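Local coordinates for interferon gamma (Paralichthys olivaceus, PDB 6F1E), which acts as a secreted homodimeric type II cytokine that binds interferon gamma receptor 1 and activates macrophages and neutrophils, at residues Arg6-Lys9 with Thr10-Leu14; Ile20-Lys23 with Asp24-Asn27; Gln101-Arg104 with Thr105-Lys109; Leu136-Leu139 with Gln140-Glu144. All blocks are in the same frame, centred on the assembly; numbering follows the deposited sequence.

Contact 1: residues Arg6-Lys9 with Thr10-Leu14; sequences RMNK and TIQNL
Arg6 O takes two bonds from Thr10, one turn further along helix 5-17. The backbone N of Thr10 donates at 2.7 Å from 35° above the carbonyl plane, and the Thr10 hydroxyl OG1 donates to the same oxygen; its modelled separation from Arg6 O, 2.5 Å, is very short and the exact value doubtful. The first torsion of Thr10 (chi1 -56°) sets OG1 beside its own backbone N and directs it back at the preceding turn, alongside the aliphatic part of Arg6, whose CG lies 3.8 Å from OG1. The remaining backbone bonds are regular i to i-4 pairs: Ile11 N to Met7 O, Gln12 N to Asn8 O at 3.1 Å, and Asn13 N to Lys9 O.

Apolar contact falls on the buried flank. Ile11 CD1 meets Met7 CG at 4.2 Å, the two side chains crossing obliquely. Met7 also packs on Ile96 of helix 89-107, and Ile11 on Leu136 of the second subunit. A separate carbon-to-oxygen van der Waals approach brings Ile11 CG1 to 3.4 Å from Met7 O.

The helix thus has one apolar flank, shared between its own chain and its dimer partner. Thr10 is buried and packed on Asp92; its hydroxyl is probably satisfied by Arg6 O, a carbonyl of the same helix, as is usual for threonine within a helix.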
loop_
_atom_site.group_PDB
_atom_site.type_symbol
_atom_site.label_atom_id
_atom_site.label_comp_id
_atom_site.label_asym_id
_atom_site.label_seq_id
_atom_site.Cartn_x
_atom_site.Cartn_y
_atom_site.Cartn_z
ATOM N N ARG A 6 -7.513 -30.467 3.661
ATOM C CA ARG A 6 -8.434 -29.904 4.634
ATOM C C ARG A 6 -8.814 -28.464 4.287
ATOM O O ARG A 6 -9.965 -28.035 4.501
ATOM C CB ARG A 6 -7.828 -29.998 6.041
ATOM C CG ARG A 6 -8.805 -29.627 7.152
ATOM C CD ARG A 6 -8.125 -29.545 8.510
ATOM N NE ARG A 6 -7.951 -30.832 9.191
ATOM C CZ ARG A 6 -7.297 -30.989 10.339
ATOM N NH1 ARG A 6 -6.730 -29.957 10.968
ATOM N NH2 ARG A 6 -7.210 -32.190 10.870
ATOM N N MET A 7 -7.851 -27.733 3.736
ATOM C CA MET A 7 -8.093 -26.383 3.227
ATOM C C MET A 7 -9.122 -26.424 2.114
ATOM O O MET A 7 -10.113 -25.676 2.165
ATOM C CB MET A 7 -6.797 -25.769 2.696
ATOM C CG MET A 7 -6.869 -24.285 2.395
ATOM S SD MET A 7 -6.633 -23.351 3.905
ATOM C CE MET A 7 -6.337 -21.732 3.212
ATOM N N ASN A 8 -8.881 -27.297 1.118
ATOM C CA ASN A 8 -9.774 -27.424 -0.054
ATOM C C ASN A 8 -11.158 -27.806 0.421
ATOM O O ASN A 8 -12.135 -27.162 0.100
ATOM C CB ASN A 8 -9.268 -28.470 -1.072
ATOM C CG ASN A 8 -10.306 -28.788 -2.173
ATOM O OD1 ASN A 8 -10.370 -28.105 -3.202
ATOM N ND2 ASN A 8 -11.127 -29.835 -1.953
ATOM N N LYS A 9 -11.216 -28.868 1.212
ATOM C CA LYS A 9 -12.476 -29.363 1.700
ATOM C C LYS A 9 -13.151 -28.284 2.519
ATOM O O LYS A 9 -14.332 -28.024 2.286
ATOM C CB LYS A 9 -12.306 -30.678 2.485
ATOM C CG LYS A 9 -11.966 -31.870 1.598
ATOM C CD LYS A 9 -12.122 -33.195 2.326
ATOM C CE LYS A 9 -11.827 -34.364 1.398
ATOM N NZ LYS A 9 -12.142 -35.676 2.025
ATOM N N THR A 10 -12.406 -27.619 3.414
ATOM C CA THR A 10 -13.005 -26.598 4.276
ATOM C C THR A 10 -13.570 -25.425 3.468
ATOM O O THR A 10 -14.634 -24.861 3.839
ATOM C CB THR A 10 -12.051 -26.096 5.377
ATOM O OG1 THR A 10 -11.594 -27.204 6.160
ATOM C CG2 THR A 10 -12.782 -25.081 6.323
ATOM N N ILE A 11 -12.890 -25.080 2.364
ATOM C CA ILE A 11 -13.353 -23.968 1.508
ATOM C C ILE A 11 -14.663 -24.316 0.813
ATOM O O ILE A 11 -15.612 -23.508 0.813
ATOM C CB ILE A 11 -12.299 -23.540 0.452
ATOM C CG1 ILE A 11 -11.204 -22.685 1.111
ATOM C CG2 ILE A 11 -12.945 -22.762 -0.716
ATOM C CD1 ILE A 11 -9.959 -22.506 0.245
ATOM N N GLN A 12 -14.708 -25.512 0.223
ATOM C CA GLN A 12 -15.949 -26.014 -0.375
ATOM C C GLN A 12 -17.122 -25.971 0.613
ATOM O O GLN A 12 -18.154 -25.405 0.281
ATOM C CB GLN A 12 -15.768 -27.419 -0.946
ATOM C CG GLN A 12 -14.654 -27.575 -1.994
ATOM C CD GLN A 12 -14.567 -26.410 -2.970
ATOM O OE1 GLN A 12 -13.539 -25.714 -3.020
ATOM N NE2 GLN A 12 -15.653 -26.175 -3.740
ATOM N N ASN A 13 -16.945 -26.482 1.835
ATOM C CA ASN A 13 -18.021 -26.440 2.844
ATOM C C ASN A 13 -18.443 -25.009 3.056
ATOM O O ASN A 13 -19.626 -24.710 3.155
ATOM C CB ASN A 13 -17.629 -27.019 4.224
ATOM C CG ASN A 13 -17.137 -28.465 4.166
ATOM O OD1 ASN A 13 -16.933 -29.053 3.092
ATOM N ND2 ASN A 13 -16.904 -29.036 5.346
ATOM N N LEU A 14 -17.477 -24.111 3.139
ATOM C CA LEU A 14 -17.811 -22.687 3.320
ATOM C C LEU A 14 -18.670 -22.094 2.200
ATOM O O LEU A 14 -19.578 -21.265 2.448
ATOM C CB LEU A 14 -16.550 -21.869 3.501
ATOM C CG LEU A 14 -16.055 -22.024 4.930
ATOM C CD1 LEU A 14 -14.555 -21.784 4.928
ATOM C CD2 LEU A 14 -16.791 -21.074 5.878
#

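Contact 2: residues Ile20-Lys23 with Asp24-Asn27; sequences ISNK and DRFN
Ile20 lies over one face of the Arg25 guanidinium: its CD1 sits 3.7 Å above the plane and over the centre, and CG1 comes within 3.3 Å of Arg25 NH2. The two side chains cross at about a right angle. Ile20 CG1 stands between the backbone N and carbonyl carbon (chi1 55°), which brings CD1 over the guanidinium and against Arg25 CB at 3.5 Å. The Phe26 ring is covered on one face by the neighbouring Arg25 CG, centred above it, while Asn22 O approaches the ring obliquely. Arg25 thus makes two contacts along its length: CG over the ring, the guanidinium under isoleucine.

Ser21 is the N-cap of the short helix 22-25. Its OG, also lodged between N and carbonyl carbon (chi1 62°), accepts from Asp24 N at 2.9 Å in a nearly straight bond of 163°. One turn of backbone pairing follows, from Arg25 N to Ser21 O (3.1 Å) and from Phe26 N to Asn22 O (3.0 Å), and Phe26 then departs from helical geometry.

The polar ends of this turn serve the dimer. Asn27 OD1 accepts from Lys134 NZ of the second subunit, and Ile20 packs on Ile130 of that subunit. The Arg25 guanidinium therefore combines an apolar cover with polar bonding: Ile20 lies over one face, while NH1 and NH2 are both satisfied beyond the turn, NH1 by Ser133 O of the second subunit.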
loop_
_atom_site.group_PDB
_atom_site.type_symbol
_atom_site.label_atom_id
_atom_site.label_comp_id
_atom_site.label_asym_id
_atom_site.label_seq_id
_atom_site.Cartn_x
_atom_site.Cartn_y
_atom_site.Cartn_z
ATOM N N ILE A 20 -23.592 -17.942 -4.170
ATOM C CA ILE A 20 -24.009 -16.885 -5.083
ATOM C C ILE A 20 -24.186 -17.437 -6.468
ATOM O O ILE A 20 -23.727 -18.555 -6.767
ATOM C CB ILE A 20 -23.026 -15.695 -5.097
ATOM C CG1 ILE A 20 -21.604 -16.150 -5.418
ATOM C CG2 ILE A 20 -23.061 -14.951 -3.760
ATOM C CD1 ILE A 20 -20.757 -15.026 -5.947
ATOM N N SER A 21 -24.882 -16.658 -7.296
ATOM C CA SER A 21 -25.158 -17.050 -8.683
ATOM C C SER A 21 -23.836 -17.067 -9.395
ATOM O O SER A 21 -22.989 -16.231 -9.103
ATOM C CB SER A 21 -26.088 -16.051 -9.375
ATOM O OG SER A 21 -25.492 -14.742 -9.450
ATOM N N ASN A 22 -23.656 -18.016 -10.311
ATOM C CA ASN A 22 -22.558 -17.949 -11.271
ATOM C C ASN A 22 -22.508 -16.611 -12.079
ATOM O O ASN A 22 -21.445 -16.179 -12.524
ATOM C CB ASN A 22 -22.625 -19.157 -12.207
ATOM C CG ASN A 22 -22.306 -20.466 -11.504
ATOM O OD1 ASN A 22 -21.446 -20.523 -10.642
ATOM N ND2 ASN A 22 -22.981 -21.529 -11.895
ATOM N N LYS A 23 -23.641 -15.949 -12.254
ATOM C CA LYS A 23 -23.670 -14.693 -13.001
ATOM C C LYS A 23 -22.929 -13.657 -12.183
ATOM O O LYS A 23 -21.964 -13.079 -12.671
ATOM C CB LYS A 23 -25.124 -14.258 -13.313
ATOM C CG LYS A 23 -25.302 -12.799 -13.706
ATOM C CD LYS A 23 -26.774 -12.412 -13.887
ATOM C CE LYS A 23 -26.954 -10.912 -13.677
ATOM N NZ LYS A 23 -27.868 -10.299 -14.668
ATOM N N ASP A 24 -23.364 -13.448 -10.935
ATOM C CA ASP A 24 -22.728 -12.460 -10.042
ATOM C C ASP A 24 -21.232 -12.754 -9.706
ATOM O O ASP A 24 -20.454 -11.828 -9.443
ATOM C CB ASP A 24 -23.523 -12.320 -8.733
ATOM C CG ASP A 24 -24.891 -11.599 -8.897
ATOM O OD1 ASP A 24 -25.153 -10.781 -9.826
ATOM O OD2 ASP A 24 -25.714 -11.813 -8.002
ATOM N N ARG A 25 -20.869 -14.029 -9.696
ATOM C CA ARG A 25 -19.532 -14.515 -9.371
ATOM C C ARG A 25 -18.609 -14.209 -10.539
ATOM O O ARG A 25 -17.551 -13.625 -10.344
ATOM C CB ARG A 25 -19.570 -16.046 -9.100
ATOM C CG ARG A 25 -18.219 -16.781 -8.980
ATOM C CD ARG A 25 -18.313 -18.267 -8.526
ATOM N NE ARG A 25 -18.926 -18.437 -7.204
ATOM C CZ ARG A 25 -18.410 -18.000 -6.032
ATOM N NH1 ARG A 25 -17.264 -17.343 -5.962
ATOM N NH2 ARG A 25 -19.053 -18.208 -4.885
ATOM N N PHE A 26 -19.010 -14.604 -11.745
ATOM C CA PHE A 26 -18.226 -14.362 -12.934
ATOM C C PHE A 26 -18.815 -13.197 -13.789
ATOM O O PHE A 26 -19.128 -13.349 -14.985
ATOM C CB PHE A 26 -18.065 -15.657 -13.715
ATOM C CG PHE A 26 -17.463 -16.768 -12.909
ATOM C CD1 PHE A 26 -16.140 -16.707 -12.512
ATOM C CD2 PHE A 26 -18.214 -17.876 -12.535
ATOM C CE1 PHE A 26 -15.568 -17.737 -11.764
ATOM C CE2 PHE A 26 -17.645 -18.918 -11.784
ATOM C CZ PHE A 26 -16.326 -18.846 -11.394
ATOM N N ASN A 27 -18.879 -12.017 -13.158
ATOM C CA ASN A 27 -19.186 -10.741 -13.829
ATOM C C ASN A 27 -17.961 -10.008 -14.351
ATOM O O ASN A 27 -18.057 -8.813 -14.640
ATOM C CB ASN A 27 -19.944 -9.798 -12.884
ATOM C CG ASN A 27 -19.130 -9.400 -11.678
ATOM O OD1 ASN A 27 -18.072 -9.968 -11.399
ATOM N ND2 ASN A 27 -19.613 -8.430 -10.959
#

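Contact 3: residues Gln101-Arg104 with Thr105-Lys109; sequences QELR and TNRFK
Gln101 O is gripped twice by Thr105. The backbone N reaches it at 2.9 Å, almost straight (176°), and the hydroxyl OG1 donates at 3.2 Å from well above the carbonyl plane. Thr105 OG1 is placed for this by a first torsion of -64°, which holds it beside its own backbone N.

Asn106 N to Glu102 O continues the helical pattern. Arg107 N then bonds Leu103 O at 2.8 Å, with a second, weak bond to Arg104 O, and Phe108 N closes the series on Arg104 O at 2.7 Å. Phe108, already off helical geometry, turns its ring back so that Leu103 O lies at the ring edge, in plane, 3.6 Å from CD2. Leu103 CG touches Phe108 CE2 at 4.3 Å, and Leu103 CD1 touches Arg107 CG.

Arg104 forms a salt bridge to Glu56, which also accepts from Gln101 NE2. Phe108 is the N-cap residue of the next helix, 109-122, and so marks a helix-to-helix junction; its packing on Met45, Met48 and Leu52 seats that junction on helix 41-64, within the helical bundle fold of the type II interferons.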
loop_
_atom_site.group_PDB
_atom_site.type_symbol
_atom_site.label_atom_id
_atom_site.label_comp_id
_atom_site.label_asym_id
_atom_site.label_seq_id
_atom_site.Cartn_x
_atom_site.Cartn_y
_atom_site.Cartn_z
ATOM N N GLN A 101 -3.082 -16.444 8.768
ATOM C CA GLN A 101 -2.225 -15.852 9.788
ATOM C C GLN A 101 -0.879 -16.560 9.877
ATOM O O GLN A 101 0.182 -15.920 9.802
ATOM C CB GLN A 101 -2.893 -15.906 11.131
ATOM C CG GLN A 101 -4.029 -14.915 11.241
ATOM C CD GLN A 101 -4.815 -15.029 12.536
ATOM O OE1 GLN A 101 -5.059 -16.135 13.057
ATOM N NE2 GLN A 101 -5.238 -13.876 13.060
ATOM N N GLU A 102 -0.921 -17.880 10.002
ATOM C CA GLU A 102 0.318 -18.675 10.128
ATOM C C GLU A 102 1.250 -18.519 8.913
ATOM O O GLU A 102 2.475 -18.419 9.072
ATOM C CB GLU A 102 0.009 -20.178 10.360
ATOM C CG GLU A 102 -0.671 -20.462 11.701
ATOM C CD GLU A 102 -1.123 -21.914 11.846
ATOM O OE1 GLU A 102 -0.963 -22.731 10.864
ATOM O OE2 GLU A 102 -1.630 -22.224 12.966
ATOM N N LEU A 103 0.685 -18.501 7.712
ATOM C CA LEU A 103 1.515 -18.386 6.510
ATOM C C LEU A 103 2.168 -16.985 6.457
ATOM O O LEU A 103 3.356 -16.820 6.115
ATOM C CB LEU A 103 0.680 -18.659 5.261
ATOM C CG LEU A 103 1.408 -18.621 3.915
ATOM C CD1 LEU A 103 2.608 -19.539 3.844
ATOM C CD2 LEU A 103 0.454 -19.063 2.848
ATOM N N ARG A 104 1.391 -15.988 6.846
ATOM C CA ARG A 104 1.863 -14.607 6.854
ATOM C C ARG A 104 3.025 -14.469 7.796
ATOM O O ARG A 104 4.112 -14.027 7.408
ATOM C CB ARG A 104 0.764 -13.641 7.316
ATOM C CG ARG A 104 0.085 -12.915 6.179
ATOM C CD ARG A 104 0.121 -11.416 6.412
ATOM N NE ARG A 104 -0.779 -11.047 7.493
ATOM C CZ ARG A 104 -0.847 -9.835 8.022
ATOM N NH1 ARG A 104 -1.718 -9.613 8.988
ATOM N NH2 ARG A 104 -0.077 -8.837 7.576
ATOM N N THR A 105 2.770 -14.855 9.039
ATOM C CA THR A 105 3.774 -14.794 10.073
ATOM C C THR A 105 5.041 -15.571 9.710
ATOM O O THR A 105 6.142 -15.038 9.792
ATOM C CB THR A 105 3.168 -15.252 11.376
ATOM O OG1 THR A 105 2.138 -14.311 11.735
ATOM C CG2 THR A 105 4.219 -15.314 12.437
ATOM N N ASN A 106 4.889 -16.792 9.230
ATOM C CA ASN A 106 6.061 -17.643 9.008
ATOM C C ASN A 106 6.777 -17.325 7.688
ATOM O O ASN A 106 7.950 -17.638 7.555
ATOM C CB ASN A 106 5.702 -19.158 9.124
ATOM C CG ASN A 106 5.062 -19.523 10.485
ATOM O OD1 ASN A 106 5.271 -18.846 11.503
ATOM N ND2 ASN A 106 4.290 -20.591 10.502
ATOM N N ARG A 107 6.116 -16.730 6.699
ATOM C CA ARG A 107 6.822 -16.494 5.410
ATOM C C ARG A 107 6.814 -15.056 4.866
ATOM O O ARG A 107 7.535 -14.769 3.901
ATOM C CB ARG A 107 6.315 -17.486 4.344
ATOM C CG ARG A 107 6.577 -18.954 4.662
ATOM C CD ARG A 107 8.041 -19.297 4.455
ATOM N NE ARG A 107 8.456 -20.528 5.119
ATOM C CZ ARG A 107 8.218 -21.773 4.695
ATOM N NH1 ARG A 107 7.524 -22.017 3.585
ATOM N NH2 ARG A 107 8.686 -22.788 5.409
ATOM N N PHE A 108 6.046 -14.168 5.502
ATOM C CA PHE A 108 5.798 -12.828 5.001
ATOM C C PHE A 108 6.039 -11.751 6.076
ATOM O O PHE A 108 5.214 -10.855 6.270
ATOM C CB PHE A 108 4.359 -12.792 4.403
ATOM C CG PHE A 108 4.229 -13.587 3.104
ATOM C CD1 PHE A 108 4.517 -12.995 1.871
ATOM C CD2 PHE A 108 3.862 -14.947 3.119
ATOM C CE1 PHE A 108 4.441 -13.724 0.681
ATOM C CE2 PHE A 108 3.772 -15.675 1.932
ATOM C CZ PHE A 108 4.074 -15.063 0.707
ATOM N N LYS A 109 7.164 -11.846 6.787
ATOM C CA LYS A 109 7.444 -10.941 7.944
ATOM C C LYS A 109 7.985 -9.622 7.426
ATOM O O LYS A 109 7.551 -8.550 7.844
ATOM C CB LYS A 109 8.504 -11.511 8.944
ATOM C CG LYS A 109 8.058 -12.379 10.138
ATOM C CD LYS A 109 6.642 -12.138 10.678
ATOM C CE LYS A 109 6.355 -10.721 11.174
ATOM N NZ LYS A 109 4.889 -10.514 11.375
#

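Contact 4: residues Leu136-Leu139 with Gln140-Glu144; sequences LWEL and QWMYE
Leu139 and Tyr143 lie one turn apart at the junction of the helix that includes Leu136 and helix 139-149, in the C-terminal part of the four-helix-bundle, intertwined-dimer fold of interferon gamma. The tight part is the start of the second helix. Tyr143 N bonds Leu139 O at a short 2.6 Å, nearly straight at 171°, and Met142 N bonds Glu138 O at 2.8 Å. Methylenes close in on the same two oxygens: Tyr143 CB comes to 3.2 Å from Leu139 O, and Met142 CG to 3.2 Å from Glu138 O. Leu139, buried, has CG anti to its backbone N (chi1 178°), which carries CD1 along the helix to 4.3 Å from Tyr143 CB, while the phenol ring of Tyr143 heads off away from the leucine. Tyr143 O in turn accepts from the hydroxyl of Ser147.

Packing is slacker on the other flank. Trp141 is exposed, and its side chain approaches the preceding segment through CB, near Glu138 O; its indole swings away, and the residue packs on Glu35 of the second subunit. Gln140 likewise turns outward, to Asn8 of that subunit.

Between the two zones, Glu138 and Met142 run side by side and point the same way, a polar chain next to an apolar one. Their bases touch lightly, CB of Glu138 against CG of Met142 at 4.1 Å, and at their ends the methyl CE of Met142 stands 4.0 Å from the carboxylate oxygen OE1 of Glu138.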
loop_
_atom_site.group_PDB
_atom_site.type_symbol
_atom_site.label_atom_id
_atom_site.label_comp_id
_atom_site.label_asym_id
_atom_site.label_seq_id
_atom_site.Cartn_x
_atom_site.Cartn_y
_atom_site.Cartn_z
ATOM N N LEU A 136 6.581 18.897 5.733
ATOM C CA LEU A 136 7.347 19.888 5.002
ATOM C C LEU A 136 8.759 20.039 5.572
ATOM O O LEU A 136 9.712 20.283 4.832
ATOM C CB LEU A 136 6.622 21.243 4.975
ATOM C CG LEU A 136 7.167 22.267 3.958
ATOM C CD1 LEU A 136 7.159 21.784 2.500
ATOM C CD2 LEU A 136 6.341 23.528 4.081
ATOM N N TRP A 137 8.885 19.863 6.879
ATOM C CA TRP A 137 10.190 19.844 7.560
ATOM C C TRP A 137 11.133 18.779 7.016
ATOM O O TRP A 137 12.334 18.936 7.164
ATOM C CB TRP A 137 9.958 19.594 9.040
ATOM C CG TRP A 137 11.092 19.586 9.931
ATOM C CD1 TRP A 137 11.822 18.513 10.276
ATOM C CD2 TRP A 137 11.610 20.697 10.689
ATOM N NE1 TRP A 137 12.808 18.874 11.172
ATOM C CE2 TRP A 137 12.686 20.215 11.450
ATOM C CE3 TRP A 137 11.273 22.056 10.786
ATOM C CZ2 TRP A 137 13.419 21.036 12.321
ATOM C CZ3 TRP A 137 11.987 22.869 11.665
ATOM C CH2 TRP A 137 13.054 22.358 12.415
ATOM N N GLU A 138 10.600 17.726 6.386
ATOM C CA GLU A 138 11.407 16.632 5.802
ATOM C C GLU A 138 11.563 16.624 4.257
ATOM O O GLU A 138 12.276 15.747 3.711
ATOM C CB GLU A 138 10.841 15.267 6.251
ATOM C CG GLU A 138 10.590 15.215 7.746
ATOM C CD GLU A 138 10.852 13.867 8.365
ATOM O OE1 GLU A 138 11.974 13.351 8.222
ATOM O OE2 GLU A 138 9.941 13.327 9.013
ATOM N N LEU A 139 10.935 17.576 3.563
ATOM C CA LEU A 139 10.856 17.490 2.094
ATOM C C LEU A 139 12.238 17.428 1.396
ATOM O O LEU A 139 12.482 16.585 0.501
ATOM C CB LEU A 139 10.002 18.616 1.525
ATOM C CG LEU A 139 9.882 18.676 -0.016
ATOM C CD1 LEU A 139 9.724 17.317 -0.693
ATOM C CD2 LEU A 139 8.698 19.561 -0.403
ATOM N N GLN A 140 13.146 18.293 1.824
ATOM C CA GLN A 140 14.491 18.368 1.229
ATOM C C GLN A 140 15.233 17.043 1.412
ATOM O O GLN A 140 15.663 16.401 0.453
ATOM C CB GLN A 140 15.262 19.528 1.857
ATOM C CG GLN A 140 16.558 19.879 1.163
ATOM C CD GLN A 140 17.176 21.110 1.789
ATOM O OE1 GLN A 140 16.472 22.075 2.150
ATOM N NE2 GLN A 140 18.494 21.073 1.970
ATOM N N TRP A 141 15.314 16.611 2.658
ATOM C CA TRP A 141 15.963 15.375 2.981
ATOM C C TRP A 141 15.336 14.313 2.088
ATOM O O TRP A 141 16.068 13.562 1.401
ATOM C CB TRP A 141 15.798 15.018 4.480
ATOM C CG TRP A 141 16.752 13.931 4.894
ATOM C CD1 TRP A 141 17.984 14.098 5.452
ATOM C CD2 TRP A 141 16.591 12.521 4.704
ATOM N NE1 TRP A 141 18.588 12.883 5.643
ATOM C CE2 TRP A 141 17.752 11.901 5.190
ATOM C CE3 TRP A 141 15.575 11.725 4.161
ATOM C CZ2 TRP A 141 17.932 10.524 5.158
ATOM C CZ3 TRP A 141 15.737 10.348 4.147
ATOM C CH2 TRP A 141 16.916 9.762 4.635
ATOM N N MET A 142 13.991 14.270 2.077
ATOM C CA MET A 142 13.257 13.161 1.407
ATOM C C MET A 142 13.386 13.228 -0.091
ATOM O O MET A 142 13.594 12.208 -0.688
ATOM C CB MET A 142 11.770 13.109 1.771
ATOM C CG MET A 142 11.485 12.663 3.175
ATOM S SD MET A 142 11.903 10.935 3.484
ATOM C CE MET A 142 11.169 10.878 5.124
ATOM N N TYR A 143 13.277 14.423 -0.686
ATOM C CA TYR A 143 13.576 14.596 -2.106
ATOM C C TYR A 143 15.015 14.155 -2.458
ATOM O O TYR A 143 15.209 13.385 -3.385
ATOM C CB TYR A 143 13.373 16.035 -2.494
ATOM C CG TYR A 143 13.441 16.329 -3.991
ATOM C CD1 TYR A 143 12.288 16.250 -4.786
ATOM C CD2 TYR A 143 14.646 16.739 -4.610
ATOM C CE1 TYR A 143 12.331 16.544 -6.144
ATOM C CE2 TYR A 143 14.692 17.039 -5.968
ATOM C CZ TYR A 143 13.531 16.941 -6.728
ATOM O OH TYR A 143 13.534 17.228 -8.072
ATOM N N GLU A 144 16.008 14.603 -1.682
ATOM C CA GLU A 144 17.404 14.286 -1.964
ATOM C C GLU A 144 17.603 12.792 -1.925
ATOM O O GLU A 144 18.218 12.216 -2.839
ATOM C CB GLU A 144 18.369 14.983 -0.992
ATOM C CG GLU A 144 18.631 16.472 -1.270
ATOM C CD GLU A 144 19.492 17.158 -0.186
ATOM O OE1 GLU A 144 20.173 16.443 0.609
ATOM O OE2 GLU A 144 19.483 18.423 -0.124
#

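From the N terminus the four contacts come in series, none nested or crossing, and each is a local turn that encloses no intervening loop. Contact 1 sits within helix 5-17, contact 2 on the next short helix, 22-25, with centres about 20 Å apart. Contact 3 ends helix 89-107, against which helix 5-17 packs. Contact 4 lies far out on the C-terminal arm, centred about 50 Å from contact 1 on the opposite side of the chain's centre. The dimer brings them together: Tyr143 of one subunit packs on Met7 and Leu103 of the other, and Trp137 on Arg25, consistent with intertwined subunits.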